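Local coordinates for putative sugar binding protein (Geobacillus stearothermophilus, PDB 6GT9), which binds galactose and probably serves as the glucose-galactose binding protein of a three-component sensing system for galactan utilization, at residues V115-D119 with M272-A276; R127-T133 with V289-T295; A216-A222 with T241-D247; I253-Q257 with I300-L305. One frame throughout, in Å; residues are numbered along the deposited sequence.

Overall arrangement
The chain folds into two lobes with a sheet each, and galactose is bound between them. Interactions 1 and 2 share one sheet: their centres are about 7 Å apart, and strands 115-118 and 129-132 are neighbours, with V115 O 2.8 Å from V128 N. Interactions 3 and 4 reach the other sheet, with centres about 13 Å apart. Interactions 1 and 3 lie on opposite sides of the chain's centre, about 25 Å between centres, yet both touch the sugar, through D119 on one side and A222 and D247 on the other. The side chain of T133 in interaction 2 is about 7 Å from galactose; that of I300 in interaction 4 is about 13 Å away.

Interaction 1 (V115-D119 with M272-A276); sequences VVTID and MGYKA. With GAL (beta-D-galactopyranose), chain E.
At the ligand-facing end of one lobe of this periplasmic-binding-protein fold, strand 115-118 packs on helix 269-284, with I118 laid against M272. The short segment axes run nearly antiparallel, at 167°, and approach to 9.3 Å, the spacing of a helix on a sheet. With CG1 of I118 anti to the backbone N (chi1 -177°) and chi2 extended, CD1 reaches the helix: it meets M272 O at 3.5 Å and G273 CA at 3.7 Å. A276 CB receives two methyls, I118 CD1 at 4.0 Å and V116 CG1 at 4.2 Å. CG of M272 sits between its backbone N and carbonyl carbon (chi1 41°), and the extended chi2 then sets SD 3.7 Å from D119 CA, so the thioether lies beside the residue that binds galactose. D119 OD2 accepts from galactose O2 at 2.6 Å, while OD1 faces O3 and is also bonded by Q94. With an alanine at D119, galactose O2 would probably lose its OD2 acceptor and Q94 NE2 its OD1 partner, and a gap would open beside the sugar. Strand 90-93 flanks the contact, with I92 touching both I118 and A276, and helix 43-59 closes in through V48 on I118 and Y44 on M272.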
# COMPACT_ATOMS: atom_id res chain seq x y z
N VAL A 115 6.41 13.65 -13.06
CA VAL A 115 5.74 12.94 -11.99
C VAL A 115 6.11 11.47 -12.08
O VAL A 115 6.01 10.86 -13.15
CB VAL A 115 4.21 13.13 -12.04
CG1 VAL A 115 3.50 12.21 -11.02
CG2 VAL A 115 3.86 14.60 -11.75
N VAL A 116 6.58 10.92 -10.96
CA VAL A 116 6.78 9.48 -10.81
C VAL A 116 5.75 8.99 -9.80
O VAL A 116 5.64 9.55 -8.70
CB VAL A 116 8.21 9.14 -10.35
CG1 VAL A 116 8.32 7.65 -9.97
CG2 VAL A 116 9.23 9.47 -11.46
N THR A 117 4.97 7.98 -10.17
CA THR A 117 4.07 7.39 -9.21
C THR A 117 4.79 6.30 -8.43
O THR A 117 5.71 5.65 -8.93
CB THR A 117 2.82 6.82 -9.90
OG1 THR A 117 3.21 5.98 -11.00
CG2 THR A 117 1.98 7.96 -10.42
N ILE A 118 4.37 6.13 -7.18
CA ILE A 118 4.99 5.20 -6.24
C ILE A 118 3.88 4.48 -5.49
O ILE A 118 2.86 5.09 -5.16
CB ILE A 118 5.96 5.93 -5.28
CG1 ILE A 118 6.68 4.96 -4.34
CG2 ILE A 118 5.23 7.04 -4.47
CD1 ILE A 118 7.83 5.60 -3.63
N ASP A 119 4.06 3.17 -5.27
CA ASP A 119 3.20 2.36 -4.40
C ASP A 119 1.82 2.09 -5.01
O ASP A 119 1.29 0.99 -4.89
CB ASP A 119 3.07 3.02 -3.01
CG ASP A 119 2.05 2.33 -2.10
OD1 ASP A 119 0.86 2.71 -2.13
OD2 ASP A 119 2.45 1.41 -1.33
N MET A 272 11.00 0.93 -3.24
CA MET A 272 10.28 1.81 -4.16
C MET A 272 10.63 3.28 -3.90
O MET A 272 10.72 4.07 -4.84
CB MET A 272 8.76 1.58 -4.13
CG MET A 272 8.07 1.34 -2.82
SD MET A 272 6.31 0.88 -3.06
CE MET A 272 6.28 -0.89 -2.74
N GLY A 273 10.87 3.66 -2.64
CA GLY A 273 11.30 5.02 -2.37
C GLY A 273 12.68 5.31 -2.92
O GLY A 273 12.91 6.36 -3.54
N TYR A 274 13.62 4.38 -2.73
CA TYR A 274 14.97 4.52 -3.28
C TYR A 274 14.94 4.57 -4.80
O TYR A 274 15.56 5.44 -5.43
CB TYR A 274 15.84 3.35 -2.79
CG TYR A 274 17.31 3.45 -3.15
CD1 TYR A 274 18.20 4.11 -2.31
CD2 TYR A 274 17.81 2.86 -4.32
CE1 TYR A 274 19.54 4.20 -2.61
CE2 TYR A 274 19.16 2.96 -4.64
CZ TYR A 274 20.01 3.63 -3.78
OH TYR A 274 21.34 3.73 -4.06
N LYS A 275 14.24 3.63 -5.43
CA LYS A 275 14.21 3.59 -6.89
C LYS A 275 13.43 4.75 -7.48
O LYS A 275 13.77 5.23 -8.56
CB LYS A 275 13.63 2.26 -7.37
CG LYS A 275 14.61 1.11 -7.27
CD LYS A 275 14.05 -0.15 -7.93
CE LYS A 275 15.15 -1.21 -8.07
NZ LYS A 275 14.70 -2.31 -8.95
N ALA A 276 12.38 5.22 -6.80
CA ALA A 276 11.64 6.37 -7.33
C ALA A 276 12.52 7.61 -7.40
O ALA A 276 12.38 8.42 -8.32
CB ALA A 276 10.41 6.65 -6.47
C1 GAL E . 0.27 -0.48 2.50
C2 GAL E . 0.08 0.40 1.28
C3 GAL E . 0.37 1.88 1.60
C4 GAL E . -0.50 2.34 2.76
C5 GAL E . -0.35 1.39 3.94
C6 GAL E . -1.34 1.71 5.07
O1 GAL E . -0.03 -1.82 2.17
O2 GAL E . 0.96 -0.00 0.22
O3 GAL E . 0.01 2.67 0.51
O4 GAL E . -1.87 2.40 2.36
O5 GAL E . -0.58 -0.03 3.57
O6 GAL E . -0.95 1.08 6.27

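Interaction 2 (R127-T133 with V289-T295); sequences RVAYVGT and VPVVTNT
Backbone hydrogen bonds from Y130 and G132 to V291, T293 and T295 pair strands 129-132 and 292-294 in parallel, their short axes 4.8 Å apart and only 4° from parallel. Y130 N donates to V291 O at 2.9 Å, Y130 O accepts from T293 N, and G132 N donates to T293 O. At G132 O two donors converge from opposite faces of the carbonyl plane: N294 ND2 at 3.0 Å, almost straight at 178°, and T295 N at 3.2 Å, well above that plane. The carbonyl oxygen lies nearly in the amide plane of N294, which fixes how that side chain is turned.

Among apolar contacts, V289 CG2 meets A129 CB at 3.7 Å, and V292 CG1 comes to the edge of the Y130 ring. A methyl also packs on a charged group: V291 CG1 lies 3.7 Å from NH1 of R127, whose NE is held by a salt bridge to D121.

The Y130 ring, with CG anti to the backbone N (chi1 168°), runs along the strand and delivers OH to T133 O at 2.7 Å. A phenylalanine in place of Y130 would probably leave T133 O without this donor and the T133 backbone less firmly held.

Three waters bridge the two segments; one links T133 OG1, which also bonds Q267, to T295 OG1. Strand 292-294 is the outermost of its sheet, strand 115-118 flanks the other side of 129-132, and helix 269-284 packs against V128, V289 and T295.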
# COMPACT_ATOMS: atom_id res chain seq x y z
N ARG A 127 2.07 10.55 -15.99
CA ARG A 127 3.23 10.24 -15.16
C ARG A 127 4.28 9.53 -16.00
O ARG A 127 3.95 8.72 -16.88
CB ARG A 127 2.81 9.39 -13.95
CG ARG A 127 2.18 8.05 -14.32
CD ARG A 127 3.16 6.92 -14.16
NE ARG A 127 2.60 5.60 -14.49
CZ ARG A 127 2.56 5.09 -15.73
NH1 ARG A 127 3.02 5.79 -16.75
NH2 ARG A 127 2.04 3.89 -15.94
N VAL A 128 5.55 9.85 -15.76
CA VAL A 128 6.62 9.30 -16.59
C VAL A 128 6.83 7.82 -16.30
O VAL A 128 7.08 7.03 -17.21
CB VAL A 128 7.93 10.09 -16.42
CG1 VAL A 128 9.01 9.49 -17.32
CG2 VAL A 128 7.71 11.55 -16.73
N ALA A 129 6.77 7.44 -15.02
CA ALA A 129 7.12 6.07 -14.64
C ALA A 129 6.47 5.77 -13.31
O ALA A 129 6.16 6.69 -12.55
CB ALA A 129 8.63 5.86 -14.52
N TYR A 130 6.27 4.47 -13.04
CA TYR A 130 5.71 3.97 -11.79
C TYR A 130 6.71 3.03 -11.14
O TYR A 130 7.36 2.23 -11.82
CB TYR A 130 4.40 3.22 -12.05
CG TYR A 130 3.86 2.41 -10.88
CD1 TYR A 130 3.56 3.03 -9.67
CD2 TYR A 130 3.61 1.04 -11.00
CE1 TYR A 130 3.06 2.30 -8.60
CE2 TYR A 130 3.08 0.29 -9.92
CZ TYR A 130 2.81 0.94 -8.73
OH TYR A 130 2.30 0.27 -7.64
N VAL A 131 6.84 3.11 -9.81
CA VAL A 131 7.61 2.14 -9.03
C VAL A 131 6.73 1.67 -7.88
O VAL A 131 6.40 2.45 -6.98
CB VAL A 131 8.93 2.71 -8.49
CG1 VAL A 131 9.77 1.58 -7.90
CG2 VAL A 131 9.69 3.43 -9.58
N GLY A 132 6.38 0.39 -7.88
CA GLY A 132 5.54 -0.11 -6.81
C GLY A 132 5.11 -1.52 -7.12
O GLY A 132 5.40 -2.07 -8.19
N THR A 133 4.42 -2.10 -6.16
CA THR A 133 3.88 -3.43 -6.32
C THR A 133 2.91 -3.46 -7.49
O THR A 133 2.23 -2.47 -7.80
CB THR A 133 3.19 -3.88 -5.03
OG1 THR A 133 4.13 -3.85 -3.95
CG2 THR A 133 2.61 -5.28 -5.15
N VAL A 289 13.62 5.82 -18.73
CA VAL A 289 13.42 4.81 -17.68
C VAL A 289 12.22 3.96 -18.04
O VAL A 289 11.33 4.39 -18.81
CB VAL A 289 13.22 5.45 -16.29
CG1 VAL A 289 14.37 6.44 -15.98
CG2 VAL A 289 11.89 6.17 -16.23
N PRO A 290 12.16 2.73 -17.52
CA PRO A 290 11.01 1.87 -17.79
C PRO A 290 9.73 2.51 -17.30
O PRO A 290 9.70 3.14 -16.25
CB PRO A 290 11.32 0.59 -16.99
CG PRO A 290 12.75 0.66 -16.66
CD PRO A 290 13.13 2.10 -16.59
N VAL A 291 8.65 2.30 -18.06
CA VAL A 291 7.35 2.86 -17.66
C VAL A 291 6.89 2.26 -16.34
O VAL A 291 6.36 2.97 -15.47
CB VAL A 291 6.30 2.65 -18.77
CG1 VAL A 291 4.93 3.06 -18.29
CG2 VAL A 291 6.66 3.46 -20.01
N VAL A 292 7.08 0.95 -16.14
CA VAL A 292 6.65 0.29 -14.91
C VAL A 292 7.80 -0.53 -14.35
O VAL A 292 8.40 -1.35 -15.05
CB VAL A 292 5.42 -0.62 -15.14
CG1 VAL A 292 5.15 -1.45 -13.88
CG2 VAL A 292 4.20 0.21 -15.51
N THR A 293 8.12 -0.29 -13.08
CA THR A 293 9.05 -1.12 -12.32
C THR A 293 8.27 -1.70 -11.15
O THR A 293 7.99 -0.99 -10.17
CB THR A 293 10.26 -0.31 -11.84
OG1 THR A 293 10.99 0.21 -12.96
CG2 THR A 293 11.21 -1.19 -11.01
N ASN A 294 7.92 -2.99 -11.23
CA ASN A 294 7.17 -3.64 -10.15
C ASN A 294 8.16 -4.24 -9.16
O ASN A 294 8.87 -5.20 -9.48
CB ASN A 294 6.25 -4.73 -10.68
CG ASN A 294 5.05 -4.18 -11.38
OD1 ASN A 294 4.69 -4.64 -12.46
ND2 ASN A 294 4.41 -3.16 -10.79
N THR A 295 8.20 -3.69 -7.95
CA THR A 295 9.02 -4.27 -6.91
C THR A 295 8.41 -5.60 -6.45
O THR A 295 7.22 -5.88 -6.66
CB THR A 295 9.18 -3.29 -5.74
OG1 THR A 295 7.90 -2.77 -5.34
CG2 THR A 295 10.08 -2.11 -6.18
O HOH W 1 9.05 5.94 -18.79
O HOH W 2 9.74 2.52 -13.56
O HOH W 3 6.74 -4.38 -3.59

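Interaction 3 (A216-A222 with T241-D247). With GAL (beta-D-galactopyranose), chain E.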
# COMPACT_ATOMS: atom_id res chain seq x y z
N ALA A 216 -12.27 -16.38 8.53
CA ALA A 216 -11.11 -15.96 7.76
C ALA A 216 -11.17 -14.45 7.51
O ALA A 216 -12.23 -13.92 7.15
CB ALA A 216 -11.02 -16.72 6.43
N PHE A 217 -10.04 -13.78 7.70
CA PHE A 217 -9.91 -12.35 7.41
C PHE A 217 -8.81 -12.13 6.38
O PHE A 217 -7.79 -12.82 6.39
CB PHE A 217 -9.56 -11.54 8.65
CG PHE A 217 -10.71 -11.29 9.58
CD1 PHE A 217 -11.03 -12.21 10.58
CD2 PHE A 217 -11.46 -10.13 9.48
CE1 PHE A 217 -12.08 -11.98 11.46
CE2 PHE A 217 -12.54 -9.89 10.36
CZ PHE A 217 -12.84 -10.82 11.35
N TYR A 218 -9.03 -11.14 5.51
CA TYR A 218 -8.05 -10.67 4.53
C TYR A 218 -7.91 -9.16 4.70
O TYR A 218 -8.88 -8.43 4.49
CB TYR A 218 -8.51 -11.01 3.11
CG TYR A 218 -7.75 -10.34 1.98
CD1 TYR A 218 -6.36 -10.26 1.99
CD2 TYR A 218 -8.42 -9.87 0.87
CE1 TYR A 218 -5.66 -9.69 0.93
CE2 TYR A 218 -7.73 -9.29 -0.20
CZ TYR A 218 -6.35 -9.22 -0.17
OH TYR A 218 -5.67 -8.65 -1.23
N GLY A 219 -6.73 -8.71 5.09
CA GLY A 219 -6.44 -7.28 5.21
C GLY A 219 -5.58 -6.84 4.04
O GLY A 219 -4.66 -7.56 3.63
N THR A 220 -5.88 -5.66 3.48
CA THR A 220 -5.22 -5.26 2.24
C THR A 220 -4.26 -4.10 2.40
O THR A 220 -3.71 -3.63 1.40
CB THR A 220 -6.25 -4.91 1.16
OG1 THR A 220 -6.97 -3.72 1.52
CG2 THR A 220 -7.24 -6.07 0.97
N SER A 221 -4.04 -3.62 3.63
CA SER A 221 -3.06 -2.57 3.87
C SER A 221 -2.32 -2.89 5.16
O SER A 221 -2.67 -3.82 5.88
CB SER A 221 -3.73 -1.18 3.90
OG SER A 221 -4.56 -1.01 5.03
N ALA A 222 -1.29 -2.09 5.45
CA ALA A 222 -0.21 -2.56 6.33
C ALA A 222 -0.63 -2.79 7.77
O ALA A 222 0.03 -3.57 8.47
CB ALA A 222 0.95 -1.57 6.29
N THR A 241 -9.01 -18.74 13.61
CA THR A 241 -9.41 -17.82 12.58
C THR A 241 -8.22 -17.62 11.68
O THR A 241 -7.17 -17.38 12.16
CB THR A 241 -9.75 -16.49 13.23
OG1 THR A 241 -10.84 -16.66 14.09
CG2 THR A 241 -10.08 -15.43 12.23
N TYR A 242 -8.41 -17.73 10.38
CA TYR A 242 -7.34 -17.55 9.40
C TYR A 242 -7.20 -16.07 9.06
O TYR A 242 -8.17 -15.42 8.69
CB TYR A 242 -7.63 -18.37 8.14
CG TYR A 242 -6.57 -18.25 7.05
CD1 TYR A 242 -5.48 -19.11 7.02
CD2 TYR A 242 -6.67 -17.28 6.06
CE1 TYR A 242 -4.51 -18.99 6.02
CE2 TYR A 242 -5.71 -17.16 5.06
CZ TYR A 242 -4.63 -18.02 5.04
OH TYR A 242 -3.68 -17.91 4.04
N ILE A 243 -5.98 -15.55 9.18
CA ILE A 243 -5.72 -14.14 8.87
C ILE A 243 -4.61 -14.08 7.83
O ILE A 243 -3.50 -14.56 8.08
CB ILE A 243 -5.31 -13.33 10.11
CG1 ILE A 243 -6.37 -13.43 11.19
CG2 ILE A 243 -5.10 -11.87 9.73
CD1 ILE A 243 -5.98 -12.72 12.47
N ILE A 244 -4.89 -13.45 6.69
CA ILE A 244 -3.85 -13.07 5.75
C ILE A 244 -3.89 -11.55 5.59
O ILE A 244 -4.95 -10.97 5.36
CB ILE A 244 -3.98 -13.80 4.39
CG1 ILE A 244 -2.83 -13.38 3.44
CG2 ILE A 244 -5.35 -13.60 3.78
CD1 ILE A 244 -2.59 -14.32 2.25
N GLY A 245 -2.74 -10.92 5.80
CA GLY A 245 -2.66 -9.46 5.70
C GLY A 245 -1.60 -9.00 4.73
O GLY A 245 -1.08 -9.80 3.95
N PHE A 246 -1.27 -7.70 4.76
CA PHE A 246 -0.27 -7.10 3.89
C PHE A 246 0.90 -6.56 4.70
O PHE A 246 0.75 -6.13 5.85
CB PHE A 246 -0.87 -5.95 3.06
CG PHE A 246 -1.11 -6.31 1.61
CD1 PHE A 246 -2.17 -7.14 1.27
CD2 PHE A 246 -0.27 -5.85 0.62
CE1 PHE A 246 -2.39 -7.49 -0.05
CE2 PHE A 246 -0.48 -6.20 -0.71
CZ PHE A 246 -1.55 -7.03 -1.04
N ASP A 247 2.08 -6.63 4.08
CA ASP A 247 3.33 -6.02 4.53
C ASP A 247 3.91 -6.70 5.75
O ASP A 247 3.34 -7.67 6.28
CB ASP A 247 3.12 -4.52 4.79
CG ASP A 247 2.54 -3.83 3.58
OD1 ASP A 247 3.17 -3.86 2.50
OD2 ASP A 247 1.43 -3.30 3.70
C1 GAL E . 0.27 -0.48 2.50
C2 GAL E . 0.08 0.40 1.28
C3 GAL E . 0.37 1.88 1.60
C4 GAL E . -0.50 2.34 2.76
C5 GAL E . -0.35 1.39 3.94
C6 GAL E . -1.34 1.71 5.07
O1 GAL E . -0.03 -1.82 2.17
O2 GAL E . 0.96 -0.00 0.22
O3 GAL E . 0.01 2.67 0.51
O4 GAL E . -1.87 2.40 2.36
O5 GAL E . -0.58 -0.03 3.57
O6 GAL E . -0.95 1.08 6.27
O HOH W 4 -2.49 -6.37 6.98
O HOH W 5 2.21 -5.20 8.11
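F217 N donates to Y242 O at 2.7 Å, nearly along the C=O axis, and opens the close-knit half of this contact. I244 N to F217 O and G219 N to I244 O, the latter at 2.9 Å and in the carbonyl plane, continue the parallel pairing of strands 216-219 and 242-246, whose short axes lie 4.6 Å apart at 8°. The side chains are fitted just as closely. T241 CG2 meets the edge of the F217 ring at CD1, 3.7 Å away. On the face carrying Y218 and I244, the Y218 ring follows a first torsion anti to the backbone N (chi1 168°), which brings CD1 to 3.9 Å from I244 CG2 and OH to 3.7 Å from F246 CE1; that hydroxyl bonds R171 O. The F246 ring has T220 O over one face, offset toward the rim, and G219 O at its edge.

Beyond G219 direct backbone bonding gives way to water and sugar. One water accepts from F246 N and donates to S221 O, while a second donates to both A222 O and F246 O, so the segments stay linked as they part. A222 N donates to galactose O5 at 2.9 Å and only weakly to O6. From segment 241-247, D247 OD2 accepts from galactose O1 at 2.6 Å, and its OD1 is held by Q267 NE2, a second contact that fixes the carboxylate's turn.

With helix 224-235 as the crossover, the two strands form a beta-alpha-beta unit whose C-terminal ends supply residues that bind the sugar, as in periplasmic binding proteins.

Interaction 4 (I253-Q257 with I300-L305); sequences IRYLQ and IRKKDL
L256 and I300 meet at about a right angle where helix 250-258 covers the end of strand 298-301, the antiparallel edge strand of the mixed sheet in this periplasmic-binding-protein lobe. L256 CD2 touches I300 CD1 at 3.7 Å. The leucine's CG lies anti to its own backbone N (chi1 -157°), sending the branch across to the strand, while I300 reaches back with CG1 set between its backbone N and carbonyl carbon (chi1 60°). L305 completes the apolar cluster with both methyls: CD1 lies 4.2 Å from L256 CD2, and CD2 lies 4.2 Å from I253 CD1.

On the more exposed side Q257 and L305 slide past each other in opposite directions, Q257 NE2 passing 3.6 Å from L305 CD1. Q257 and K302 instead approach obliquely. The aliphatic part of K302 runs alongside the helix end, with CG 3.7 Å from L256 O, before a bend at chi4 turns the ammonium group onto Q257.

The 3-10 segment 302-304, which places K302 and L305, is tied by R301 N donating to D304 OD2, on the lone pair away from the other oxygen; the side chain of R301 forms a salt bridge with D149. Two acceptors of one residue hold the lysine: K302 NZ reaches Q257 OE1 at 2.8 Å from above its carbonyl plane, and Q257 O at 2.7 Å in the carbonyl plane, on a lone pair.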
# COMPACT_ATOMS: atom_id res chain seq x y z
N ILE A 253 4.98 -9.34 11.82
CA ILE A 253 5.91 -10.46 11.93
C ILE A 253 5.74 -11.16 13.28
O ILE A 253 5.76 -12.40 13.36
CB ILE A 253 7.36 -9.99 11.72
CG1 ILE A 253 7.55 -9.42 10.32
CG2 ILE A 253 8.34 -11.12 11.99
CD1 ILE A 253 7.12 -10.34 9.21
N ARG A 254 5.58 -10.38 14.35
CA ARG A 254 5.37 -10.95 15.68
C ARG A 254 4.14 -11.85 15.70
O ARG A 254 4.20 -13.00 16.16
CB ARG A 254 5.24 -9.83 16.71
CG ARG A 254 5.04 -10.34 18.11
CD ARG A 254 6.15 -11.33 18.47
NE ARG A 254 5.93 -11.93 19.79
CZ ARG A 254 5.92 -13.24 20.02
NH1 ARG A 254 6.14 -14.10 19.03
NH2 ARG A 254 5.71 -13.69 21.25
N TYR A 255 3.01 -11.35 15.18
CA TYR A 255 1.78 -12.14 15.14
C TYR A 255 1.94 -13.39 14.28
O TYR A 255 1.39 -14.45 14.59
CB TYR A 255 0.64 -11.28 14.62
CG TYR A 255 -0.06 -10.42 15.65
CD1 TYR A 255 -0.56 -10.96 16.82
CD2 TYR A 255 -0.23 -9.05 15.43
CE1 TYR A 255 -1.22 -10.17 17.76
CE2 TYR A 255 -0.88 -8.25 16.36
CZ TYR A 255 -1.38 -8.82 17.52
OH TYR A 255 -2.02 -8.03 18.43
N LEU A 256 2.67 -13.26 13.16
CA LEU A 256 2.99 -14.42 12.33
C LEU A 256 3.80 -15.44 13.11
O LEU A 256 3.55 -16.65 13.00
CB LEU A 256 3.75 -13.94 11.10
CG LEU A 256 3.83 -14.70 9.79
CD1 LEU A 256 2.45 -15.01 9.24
CD2 LEU A 256 4.60 -13.84 8.81
N GLN A 257 4.76 -14.97 13.90
CA GLN A 257 5.53 -15.88 14.74
C GLN A 257 4.65 -16.54 15.79
O GLN A 257 4.81 -17.74 16.08
CB GLN A 257 6.70 -15.13 15.38
CG GLN A 257 7.60 -15.99 16.26
CD GLN A 257 8.44 -16.99 15.48
OE1 GLN A 257 8.67 -18.11 15.95
NE2 GLN A 257 8.91 -16.60 14.30
N ILE A 300 4.33 -14.74 2.23
CA ILE A 300 5.20 -15.46 3.14
C ILE A 300 4.36 -15.95 4.31
O ILE A 300 3.30 -15.40 4.63
CB ILE A 300 6.37 -14.60 3.65
CG1 ILE A 300 5.84 -13.37 4.41
CG2 ILE A 300 7.29 -14.21 2.49
CD1 ILE A 300 6.54 -13.10 5.72
N ARG A 301 4.84 -17.02 4.94
CA ARG A 301 4.23 -17.62 6.11
C ARG A 301 5.30 -17.74 7.18
O ARG A 301 6.46 -17.37 6.98
CB ARG A 301 3.59 -18.97 5.77
CG ARG A 301 2.51 -18.88 4.70
CD ARG A 301 2.14 -20.24 4.13
NE ARG A 301 1.00 -20.18 3.21
CZ ARG A 301 1.10 -19.97 1.90
NH1 ARG A 301 2.30 -19.79 1.36
NH2 ARG A 301 0.02 -19.93 1.13
N LYS A 302 4.90 -18.28 8.34
CA LYS A 302 5.82 -18.44 9.46
C LYS A 302 7.05 -19.27 9.10
O LYS A 302 8.13 -19.04 9.65
CB LYS A 302 5.08 -19.08 10.64
CG LYS A 302 5.91 -19.29 11.89
CD LYS A 302 5.16 -20.18 12.87
CE LYS A 302 6.04 -20.60 14.02
NZ LYS A 302 6.49 -19.44 14.82
N LYS A 303 6.91 -20.23 8.18
CA LYS A 303 8.05 -21.04 7.76
C LYS A 303 9.10 -20.23 7.02
O LYS A 303 10.22 -20.72 6.82
CB LYS A 303 7.59 -22.20 6.86
CG LYS A 303 7.06 -21.75 5.51
CD LYS A 303 6.69 -22.90 4.58
CE LYS A 303 5.57 -23.76 5.17
NZ LYS A 303 4.48 -22.96 5.79
N ASP A 304 8.77 -19.02 6.59
CA ASP A 304 9.73 -18.19 5.88
C ASP A 304 10.50 -17.26 6.81
O ASP A 304 11.43 -16.62 6.36
CB ASP A 304 9.02 -17.39 4.79
CG ASP A 304 8.38 -18.28 3.75
OD1 ASP A 304 9.13 -18.89 2.96
OD2 ASP A 304 7.13 -18.36 3.70
N LEU A 305 10.12 -17.19 8.07
CA LEU A 305 10.85 -16.41 9.07
C LEU A 305 12.05 -17.20 9.52
O LEU A 305 11.88 -18.36 9.92
CB LEU A 305 9.97 -16.08 10.25
CG LEU A 305 8.63 -15.46 9.87
CD1 LEU A 305 7.83 -15.22 11.13
CD2 LEU A 305 8.84 -14.18 9.09